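Local structure of metallo-beta-lactamase domain-containing protein (Enterococcus faecalis, 2AZ4) at residues E24-D29 against K81-T86; A30-D35 against G156-E161; R254-N259 against G342-H347. The protein is of unknown function but binds two zinc ions in a metallo-beta-lactamase fold and may act as an RNA-binding exonuclease. One frame throughout, in Å; residues are numbered along the deposited sequence.

Contacts 1 and 2 belong to the zinc-binding metallo-beta-lactamase part of the chain and meet at the hairpin of strands 22-27 and 30-34; contact 3 lies on the other side of the chain's centre, its middle about 53 Å from that of contact 1 and 46 Å from that of contact 2. Contact 1 is partly buried and mainly polar, a turn carbonyl and a water-linked tyrosine at the strand ends of a sheet. Contact 2 is buried and apolar, the facing side chains of two sheets. Contact 3 is also buried, but here neighbouring strands of one parallel sheet are tied by a ladder of backbone bonds, with an arginine at its start.

Contact 1 of 3, residues E24-D29 against K81-T86; sequences EVAYKD and KDYQHT
The carbonyl of Asp29 meets two successive amides where residues 81-86 pass the turn that ends segment 24-29. His85 N gives the better bond, 3.1 Å to Asp29 O at an N-H...O angle of 155° and in the carbonyl plane; Gln84 N lies 2.8 Å from the same Asp29 O, but its bond is bent and weak. Lys28 and Asp29 have the backbone angles of a type II' turn, which reverses the chain from strand 22-27 into strand 30-34 and presents this oxygen to the start of strand 85-89.

Tyr83 carries most of the side-chain contact. Its CG stands beside the backbone N and anti to the carbonyl carbon (chi1 -71°), a setting that brings the ring against the turn: at its edge Tyr83 CD1 is 3.4 Å from Asp29 C, near the ring plane, while Lys28 O comes in obliquely, 3.3 Å from Tyr83 CE1. The hydroxyl ends beside the methyl of Ala26, with Tyr83 OH 3.5 Å from Ala26 CB. The fully extended Glu24 arrives from the opposite direction, and a water links its OE2 to Tyr83 OH, while its OE1 is held by His12. His31 of the intervening strand stacks on the Tyr83 ring. On the outer side Asp29 OD2 rests on CB and CG of Gln84, and Asp29 OD1 sits 3.8 Å from His85 CD2 at the edge of the imidazole ring, the carboxylate standing almost upright to it. A negative charge this near might favour protonation of the imidazole.

Strand 30-34 runs between strands 22-27 and 85-89, and the contact bridges its first end: a two-residue beta hairpin is joined to the next, parallel strand in one of the two mixed sheets of the metallo-beta-lactamase fold.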
loop_
_atom_site.group_PDB
_atom_site.type_symbol
_atom_site.label_atom_id
_atom_site.label_comp_id
_atom_site.label_asym_id
_atom_site.label_seq_id
_atom_site.Cartn_x
_atom_site.Cartn_y
_atom_site.Cartn_z
ATOM N N GLU A 24 -10.034 -16.397 -0.492
ATOM C CA GLU A 24 -11.449 -16.574 -0.237
ATOM C C GLU A 24 -11.674 -17.304 1.071
ATOM O O GLU A 24 -10.985 -18.283 1.385
ATOM C CB GLU A 24 -12.098 -17.378 -1.364
ATOM C CG GLU A 24 -13.578 -17.621 -1.152
ATOM C CD GLU A 24 -14.196 -18.462 -2.258
ATOM O OE1 GLU A 24 -13.472 -18.848 -3.193
ATOM O OE2 GLU A 24 -15.408 -18.743 -2.188
ATOM N N VAL A 25 -12.642 -16.816 1.826
ATOM C CA VAL A 25 -13.123 -17.496 3.011
ATOM C C VAL A 25 -14.600 -17.730 2.788
ATOM O O VAL A 25 -15.348 -16.782 2.547
ATOM C CB VAL A 25 -12.877 -16.704 4.322
ATOM C CG1 VAL A 25 -13.430 -17.493 5.521
ATOM C CG2 VAL A 25 -11.379 -16.470 4.529
ATOM N N ALA A 26 -15.006 -18.995 2.826
ATOM C CA ALA A 26 -16.401 -19.385 2.566
ATOM C C ALA A 26 -17.007 -20.223 3.690
ATOM O O ALA A 26 -16.343 -21.091 4.266
ATOM C CB ALA A 26 -16.501 -20.135 1.264
ATOM N N TYR A 27 -18.280 -19.947 3.963
ATOM C CA TYR A 27 -19.071 -20.614 4.981
ATOM C C TYR A 27 -20.546 -20.548 4.582
ATOM O O TYR A 27 -21.099 -19.452 4.416
ATOM C CB TYR A 27 -18.914 -19.938 6.348
ATOM C CG TYR A 27 -19.668 -20.660 7.450
ATOM C CD1 TYR A 27 -19.166 -21.842 7.999
ATOM C CD2 TYR A 27 -20.874 -20.163 7.941
ATOM C CE1 TYR A 27 -19.844 -22.516 9.013
ATOM C CE2 TYR A 27 -21.572 -20.839 8.946
ATOM C CZ TYR A 27 -21.039 -22.015 9.480
ATOM O OH TYR A 27 -21.696 -22.673 10.490
ATOM N N LYS A 28 -21.162 -21.725 4.460
ATOM C CA LYS A 28 -22.542 -21.892 3.971
ATOM C C LYS A 28 -22.724 -21.137 2.654
ATOM O O LYS A 28 -21.942 -21.335 1.733
ATOM C CB LYS A 28 -23.589 -21.502 5.026
ATOM C CG LYS A 28 -23.662 -22.439 6.227
ATOM C CD LYS A 28 -24.699 -21.920 7.205
ATOM C CE LYS A 28 -25.154 -22.986 8.176
ATOM N NZ LYS A 28 -26.149 -22.412 9.147
ATOM N N ASP A 29 -23.733 -20.275 2.565
ATOM C CA ASP A 29 -23.962 -19.504 1.346
ATOM C C ASP A 29 -23.321 -18.105 1.343
ATOM O O ASP A 29 -23.750 -17.212 0.586
ATOM C CB ASP A 29 -25.457 -19.418 1.032
ATOM C CG ASP A 29 -26.259 -18.774 2.135
ATOM O OD1 ASP A 29 -25.690 -18.404 3.188
ATOM O OD2 ASP A 29 -27.491 -18.645 1.934
ATOM N N LYS A 81 -20.561 -24.115 -6.240
ATOM C CA LYS A 81 -21.530 -23.521 -5.321
ATOM C C LYS A 81 -21.892 -22.108 -5.738
ATOM O O LYS A 81 -21.043 -21.359 -6.213
ATOM C CB LYS A 81 -20.987 -23.492 -3.872
ATOM C CG LYS A 81 -20.692 -24.865 -3.281
ATOM C CD LYS A 81 -20.476 -24.814 -1.756
ATOM C CE LYS A 81 -20.601 -26.216 -1.113
ATOM N NZ LYS A 81 -22.022 -26.774 -1.068
ATOM N N ASP A 82 -23.162 -21.765 -5.545
ATOM C CA ASP A 82 -23.653 -20.393 -5.660
ATOM C C ASP A 82 -23.694 -19.799 -4.264
ATOM O O ASP A 82 -23.955 -20.511 -3.287
ATOM C CB ASP A 82 -25.056 -20.358 -6.257
ATOM C CG ASP A 82 -25.078 -20.709 -7.732
ATOM O OD1 ASP A 82 -24.026 -20.650 -8.404
ATOM O OD2 ASP A 82 -26.166 -21.053 -8.227
ATOM N N TYR A 83 -23.418 -18.505 -4.162
ATOM C CA TYR A 83 -23.412 -17.829 -2.865
ATOM C C TYR A 83 -24.464 -16.721 -2.826
ATOM O O TYR A 83 -24.607 -15.958 -3.783
ATOM C CB TYR A 83 -22.010 -17.295 -2.550
ATOM C CG TYR A 83 -21.039 -18.413 -2.243
ATOM C CD1 TYR A 83 -20.934 -18.929 -0.953
ATOM C CD2 TYR A 83 -20.234 -18.962 -3.241
ATOM C CE1 TYR A 83 -20.066 -19.970 -0.657
ATOM C CE2 TYR A 83 -19.348 -20.008 -2.955
ATOM C CZ TYR A 83 -19.281 -20.508 -1.658
ATOM O OH TYR A 83 -18.417 -21.538 -1.365
ATOM N N GLN A 84 -25.218 -16.662 -1.734
ATOM C CA GLN A 84 -26.207 -15.595 -1.543
ATOM C C GLN A 84 -25.576 -14.284 -1.087
ATOM O O GLN A 84 -26.126 -13.213 -1.368
ATOM C CB GLN A 84 -27.290 -16.008 -0.542
ATOM C CG GLN A 84 -28.306 -17.000 -1.125
ATOM C CD GLN A 84 -29.030 -16.432 -2.332
ATOM O OE1 GLN A 84 -28.897 -16.939 -3.455
ATOM N NE2 GLN A 84 -29.775 -15.354 -2.112
ATOM N N HIS A 85 -24.436 -14.379 -0.392
ATOM C CA HIS A 85 -23.774 -13.212 0.228
ATOM C C HIS A 85 -22.306 -13.210 -0.154
ATOM O O HIS A 85 -21.605 -14.188 0.085
ATOM C CB HIS A 85 -23.883 -13.248 1.763
ATOM C CG HIS A 85 -25.273 -13.486 2.271
ATOM N ND1 HIS A 85 -26.216 -12.484 2.367
ATOM C CD2 HIS A 85 -25.879 -14.613 2.725
ATOM C CE1 HIS A 85 -27.347 -12.985 2.836
ATOM N NE2 HIS A 85 -27.166 -14.271 3.066
ATOM N N THR A 86 -21.851 -12.108 -0.758
ATOM C CA THR A 86 -20.486 -11.991 -1.232
ATOM C C THR A 86 -20.004 -10.608 -0.853
ATOM O O THR A 86 -20.782 -9.648 -0.903
ATOM C CB THR A 86 -20.406 -12.141 -2.772
ATOM O OG1 THR A 86 -21.031 -13.374 -3.189
ATOM C CG2 THR A 86 -18.942 -12.109 -3.238
HETATM O O HOH W 1 -16.208 -21.358 -2.531
#

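Contact 2 of 3, residues A30-D35 against G156-E161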
loop_
_atom_site.group_PDB
_atom_site.type_symbol
_atom_site.label_atom_id
_atom_site.label_comp_id
_atom_site.label_asym_id
_atom_site.label_seq_id
_atom_site.Cartn_x
_atom_site.Cartn_y
_atom_site.Cartn_z
ATOM N N ALA A 30 -22.289 -17.922 2.160
ATOM C CA ALA A 30 -21.539 -16.676 2.118
ATOM C C ALA A 30 -20.054 -16.886 1.845
ATOM O O ALA A 30 -19.465 -17.924 2.209
ATOM C CB ALA A 30 -21.761 -15.857 3.407
ATOM N N HIS A 31 -19.452 -15.907 1.174
ATOM C CA HIS A 31 -18.005 -15.897 1.020
ATOM C C HIS A 31 -17.450 -14.490 0.911
ATOM O O HIS A 31 -18.135 -13.576 0.439
ATOM C CB HIS A 31 -17.512 -16.847 -0.117
ATOM C CG HIS A 31 -17.972 -16.495 -1.502
ATOM N ND1 HIS A 31 -18.928 -15.536 -1.771
ATOM C CD2 HIS A 31 -17.609 -17.007 -2.706
ATOM C CE1 HIS A 31 -19.122 -15.465 -3.081
ATOM N NE2 HIS A 31 -18.329 -16.340 -3.667
ATOM N N ILE A 32 -16.228 -14.327 1.400
ATOM C CA ILE A 32 -15.500 -13.071 1.330
ATOM C C ILE A 32 -14.170 -13.276 0.612
ATOM O O ILE A 32 -13.664 -14.399 0.536
ATOM C CB ILE A 32 -15.248 -12.437 2.717
ATOM C CG1 ILE A 32 -14.346 -13.334 3.575
ATOM C CG2 ILE A 32 -16.575 -12.136 3.383
ATOM C CD1 ILE A 32 -13.892 -12.720 4.906
ATOM N N PHE A 33 -13.646 -12.194 0.053
ATOM C CA PHE A 33 -12.381 -12.215 -0.659
ATOM C C PHE A 33 -11.575 -11.016 -0.178
ATOM O O PHE A 33 -12.165 -10.004 0.224
ATOM C CB PHE A 33 -12.570 -12.100 -2.189
ATOM C CG PHE A 33 -13.366 -13.250 -2.829
ATOM C CD1 PHE A 33 -12.719 -14.240 -3.563
ATOM C CD2 PHE A 33 -14.744 -13.304 -2.734
ATOM C CE1 PHE A 33 -13.458 -15.296 -4.166
ATOM C CE2 PHE A 33 -15.486 -14.364 -3.328
ATOM C CZ PHE A 33 -14.829 -15.343 -4.042
ATOM N N PHE A 34 -10.248 -11.134 -0.260
ATOM C CA PHE A 34 -9.280 -10.087 0.100
ATOM C C PHE A 34 -7.898 -10.554 -0.346
ATOM O O PHE A 34 -7.610 -11.742 -0.297
ATOM C CB PHE A 34 -9.260 -9.827 1.617
ATOM C CG PHE A 34 -9.136 -11.085 2.456
ATOM C CD1 PHE A 34 -10.275 -11.764 2.899
ATOM C CD2 PHE A 34 -7.879 -11.594 2.796
ATOM C CE1 PHE A 34 -10.175 -12.921 3.650
ATOM C CE2 PHE A 34 -7.768 -12.756 3.573
ATOM C CZ PHE A 34 -8.906 -13.422 3.988
ATOM N N ASP A 35 -7.045 -9.650 -0.822
ATOM C CA ASP A 35 -7.434 -8.317 -1.280
ATOM C C ASP A 35 -7.876 -8.438 -2.746
ATOM O O ASP A 35 -8.607 -9.379 -3.083
ATOM C CB ASP A 35 -6.251 -7.347 -1.089
ATOM C CG ASP A 35 -5.954 -7.085 0.386
ATOM O OD1 ASP A 35 -6.928 -6.917 1.165
ATOM O OD2 ASP A 35 -4.765 -7.010 0.780
ATOM N N GLY A 156 -23.468 -12.885 5.532
ATOM C CA GLY A 156 -24.112 -14.100 6.036
ATOM C C GLY A 156 -23.666 -14.334 7.470
ATOM O O GLY A 156 -23.709 -13.426 8.299
ATOM N N GLU A 157 -23.192 -15.543 7.747
ATOM C CA GLU A 157 -22.708 -15.880 9.075
ATOM C C GLU A 157 -21.206 -15.658 9.254
ATOM O O GLU A 157 -20.633 -16.080 10.257
ATOM C CB GLU A 157 -23.093 -17.312 9.416
ATOM C CG GLU A 157 -24.578 -17.463 9.669
ATOM C CD GLU A 157 -24.917 -18.839 10.229
ATOM O OE1 GLU A 157 -24.504 -19.144 11.380
ATOM O OE2 GLU A 157 -25.596 -19.610 9.513
ATOM N N ILE A 158 -20.568 -15.008 8.284
ATOM C CA ILE A 158 -19.193 -14.560 8.444
ATOM C C ILE A 158 -19.151 -13.151 9.024
ATOM O O ILE A 158 -19.809 -12.239 8.530
ATOM C CB ILE A 158 -18.392 -14.553 7.110
ATOM C CG1 ILE A 158 -18.631 -15.822 6.305
ATOM C CG2 ILE A 158 -16.900 -14.349 7.389
ATOM C CD1 ILE A 158 -17.959 -15.794 4.938
ATOM N N SER A 159 -18.345 -12.976 10.062
ATOM C CA SER A 159 -18.170 -11.678 10.694
ATOM C C SER A 159 -16.722 -11.205 10.494
ATOM O O SER A 159 -15.768 -11.956 10.729
ATOM C CB SER A 159 -18.525 -11.794 12.176
ATOM O OG SER A 159 -17.765 -10.895 12.956
ATOM N N VAL A 160 -16.560 -9.984 9.997
ATOM C CA VAL A 160 -15.231 -9.479 9.647
ATOM C C VAL A 160 -15.016 -8.177 10.386
ATOM O O VAL A 160 -15.790 -7.227 10.223
ATOM C CB VAL A 160 -15.061 -9.246 8.118
ATOM C CG1 VAL A 160 -13.628 -8.782 7.778
ATOM C CG2 VAL A 160 -15.440 -10.487 7.312
ATOM N N GLU A 161 -13.984 -8.145 11.211
ATOM C CA GLU A 161 -13.579 -6.922 11.880
ATOM C C GLU A 161 -12.387 -6.312 11.158
ATOM O O GLU A 161 -11.376 -6.993 10.916
ATOM C CB GLU A 161 -13.218 -7.168 13.345
ATOM C CG GLU A 161 -13.056 -5.845 14.153
ATOM C CD GLU A 161 -12.844 -6.075 15.643
ATOM O OE1 GLU A 161 -13.181 -7.176 16.118
ATOM O OE2 GLU A 161 -12.351 -5.147 16.343
#
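Ile32 and Val160 make the tightest side-chain approach, Ile32 CD1 lying 3.6 Å from Val160 CG2, with the two side chains running alongside in opposing senses. Ile158 fills the next position. With its CG1 beside the backbone N and its chain extended beyond (chi1 -45°, chi2 175°), Ile158 pushes CD1 up to the facing backbone, 3.8 Å from Ala30 O and 3.9 Å from His31 CA. The same methyl, Ile158 CD1, also touches two side chains, 4.1 Å from Ala30 CB and 4.2 Å from Ile32 CG2.

The strand axes, 27° apart in direction, come no nearer than 8.5 Å, the separation of facing sheets and not of neighbours within one. This is the inside of the metallo-beta-lactamase sandwich: strand 30-34 belongs to one mixed sheet, strand 158-164 to the other, and Val155 and Phe89 add apolar cover. Just past strand 30-34, Asp35 OD2 hydrogen-bonds His97 ND1, and His97 is a ligand of one zinc ion.

Toward the solvent the packing thins out. Gly156 opens a tight turn at positive phi, and its bare CA lets Ala30 CB come within 3.9 Å of Gly156 CA. Beyond it Glu157 is exposed and reaches back to a salt bridge with Lys28, while Ser159 points off the strand's other side, against Val152.

Contact 3 of 3, residues R254-N259 against G342-H347; sequences RQITFN and GSLYIH
Arg254 is extended along its whole length, CG anti to the backbone N (chi1 -170°), and thereby carries its guanidinium side-on to Gly342 O. Arg254 NE bonds Gly342 O at 2.7 Å in the carbonyl plane; Arg254 NH2 reaches the same oxygen at 3.0 Å, but from above the plane. One guanidinium face lies over Leu344 CB, and Thr373 also holds NH2.

The strands that follow, 256-260 and 344-348, are parallel neighbours inside a six-stranded parallel sheet of an alpha/beta lobe, set between parts of the metallo-beta-lactamase fold and probably comparable with the beta-CASP domain of related nucleases. Four bonds alternate up the ladder: Leu344 N to Gln255 O, Thr257 N to Leu344 O, Ile346 N to Thr257 O, and Asn259 N to Ile346 O, the last the longest at 3.2 Å.

On the face that carries Ile256, Phe258, Leu344 and Ile346, Phe258 CB packs on Ile346 CB and Ile256 CG2 lies 3.7 Å from Ile346 CD1. On the opposite face Thr257 OG1 stands 3.5 Å from Tyr345 CD1, in the plane of the ring at its edge. One water joins Thr257 OG1 to Ser343 OG, itself bonded to Gln340 O, and donates a hydrogen bond to Leu344 O at 2.8 Å.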
loop_
_atom_site.group_PDB
_atom_site.type_symbol
_atom_site.label_atom_id
_atom_site.label_comp_id
_atom_site.label_asym_id
_atom_site.label_seq_id
_atom_site.Cartn_x
_atom_site.Cartn_y
_atom_site.Cartn_z
ATOM N N ARG A 254 21.022 26.833 0.620
ATOM C CA ARG A 254 21.042 25.767 -0.345
ATOM C C ARG A 254 19.590 25.403 -0.711
ATOM O O ARG A 254 18.704 25.320 0.151
ATOM C CB ARG A 254 21.758 24.543 0.245
ATOM C CG ARG A 254 22.072 23.420 -0.762
ATOM C CD ARG A 254 22.857 22.302 -0.108
ATOM N NE ARG A 254 23.455 21.423 -1.111
ATOM C CZ ARG A 254 24.102 20.287 -0.862
ATOM N NH1 ARG A 254 24.271 19.842 0.375
ATOM N NH2 ARG A 254 24.593 19.601 -1.873
ATOM N N GLN A 255 19.350 25.193 -1.987
ATOM C CA GLN A 255 18.073 24.642 -2.393
ATOM C C GLN A 255 17.953 23.239 -1.821
ATOM O O GLN A 255 18.880 22.433 -1.940
ATOM C CB GLN A 255 17.933 24.621 -3.912
ATOM C CG GLN A 255 16.613 24.028 -4.385
ATOM C CD GLN A 255 16.399 24.256 -5.877
ATOM O OE1 GLN A 255 17.040 23.627 -6.687
ATOM N NE2 GLN A 255 15.484 25.145 -6.227
ATOM N N ILE A 256 16.833 22.973 -1.153
ATOM C CA ILE A 256 16.529 21.605 -0.689
ATOM C C ILE A 256 15.135 21.187 -1.143
ATOM O O ILE A 256 14.167 21.902 -0.907
ATOM C CB ILE A 256 16.592 21.464 0.842
ATOM C CG1 ILE A 256 17.902 22.067 1.388
ATOM C CG2 ILE A 256 16.448 19.964 1.231
ATOM C CD1 ILE A 256 17.975 22.089 2.911
ATOM N N THR A 257 15.051 20.014 -1.758
ATOM C CA THR A 257 13.789 19.486 -2.259
ATOM C C THR A 257 13.675 18.027 -1.856
ATOM O O THR A 257 14.663 17.414 -1.447
ATOM C CB THR A 257 13.678 19.630 -3.802
ATOM O OG1 THR A 257 14.755 18.935 -4.419
ATOM C CG2 THR A 257 13.750 21.095 -4.215
ATOM N N PHE A 258 12.483 17.462 -1.977
ATOM C CA PHE A 258 12.287 16.084 -1.590
ATOM C C PHE A 258 11.117 15.516 -2.366
ATOM O O PHE A 258 10.418 16.246 -3.070
ATOM C CB PHE A 258 12.021 15.995 -0.075
ATOM C CG PHE A 258 10.613 16.374 0.318
ATOM C CD1 PHE A 258 9.704 15.398 0.689
ATOM C CD2 PHE A 258 10.195 17.705 0.285
ATOM C CE1 PHE A 258 8.394 15.741 1.038
ATOM C CE2 PHE A 258 8.880 18.061 0.630
ATOM C CZ PHE A 258 7.993 17.082 1.011
ATOM N N ASN A 259 10.891 14.218 -2.217
ATOM C CA ASN A 259 9.642 13.611 -2.662
ATOM C C ASN A 259 9.373 12.368 -1.843
ATOM O O ASN A 259 10.298 11.788 -1.262
ATOM C CB ASN A 259 9.652 13.332 -4.163
ATOM C CG ASN A 259 8.232 13.081 -4.743
ATOM O OD1 ASN A 259 7.217 13.388 -4.127
ATOM N ND2 ASN A 259 8.185 12.526 -5.927
ATOM N N GLY A 342 24.369 21.989 -7.373
ATOM C CA GLY A 342 24.850 21.976 -6.000
ATOM C C GLY A 342 23.756 21.839 -4.950
ATOM O O GLY A 342 24.031 21.888 -3.738
ATOM N N SER A 343 22.510 21.691 -5.390
ATOM C CA SER A 343 21.405 21.594 -4.430
ATOM C C SER A 343 21.287 20.172 -3.821
ATOM O O SER A 343 22.035 19.248 -4.185
ATOM C CB SER A 343 20.097 22.059 -5.076
ATOM O OG SER A 343 19.669 21.133 -6.053
ATOM N N LEU A 344 20.349 20.016 -2.884
ATOM C CA LEU A 344 20.158 18.762 -2.166
ATOM C C LEU A 344 18.775 18.225 -2.483
ATOM O O LEU A 344 17.806 18.957 -2.418
ATOM C CB LEU A 344 20.301 18.995 -0.660
ATOM C CG LEU A 344 20.125 17.811 0.313
ATOM C CD1 LEU A 344 21.126 16.684 0.025
ATOM C CD2 LEU A 344 20.219 18.321 1.785
ATOM N N TYR A 345 18.701 16.958 -2.857
ATOM C CA TYR A 345 17.416 16.296 -3.087
ATOM C C TYR A 345 17.310 15.068 -2.184
ATOM O O TYR A 345 18.182 14.214 -2.169
ATOM C CB TYR A 345 17.241 15.914 -4.564
ATOM C CG TYR A 345 16.078 14.961 -4.793
ATOM C CD1 TYR A 345 14.754 15.399 -4.656
ATOM C CD2 TYR A 345 16.297 13.623 -5.110
ATOM C CE1 TYR A 345 13.680 14.517 -4.850
ATOM C CE2 TYR A 345 15.222 12.742 -5.306
ATOM C CZ TYR A 345 13.930 13.202 -5.167
ATOM O OH TYR A 345 12.871 12.340 -5.344
ATOM N N ILE A 346 16.214 14.988 -1.444
ATOM C CA ILE A 346 16.000 13.915 -0.487
ATOM C C ILE A 346 14.931 12.994 -1.039
ATOM O O ILE A 346 13.782 13.388 -1.211
ATOM C CB ILE A 346 15.604 14.463 0.892
ATOM C CG1 ILE A 346 16.734 15.350 1.439
ATOM C CG2 ILE A 346 15.283 13.309 1.848
ATOM C CD1 ILE A 346 16.219 16.420 2.416
ATOM N N HIS A 347 15.353 11.776 -1.356
ATOM C CA HIS A 347 14.491 10.780 -1.961
ATOM C C HIS A 347 13.938 9.884 -0.857
ATOM O O HIS A 347 14.661 9.058 -0.305
ATOM C CB HIS A 347 15.305 9.964 -2.966
ATOM C CG HIS A 347 14.469 9.276 -3.994
ATOM N ND1 HIS A 347 14.482 7.912 -4.174
ATOM C CD2 HIS A 347 13.563 9.763 -4.870
ATOM C CE1 HIS A 347 13.649 7.589 -5.149
ATOM N NE2 HIS A 347 13.071 8.695 -5.580
HETATM O O HOH W 2 17.151 20.292 -4.840
HETATM O O HOH W 3 10.918 12.632 -7.074
#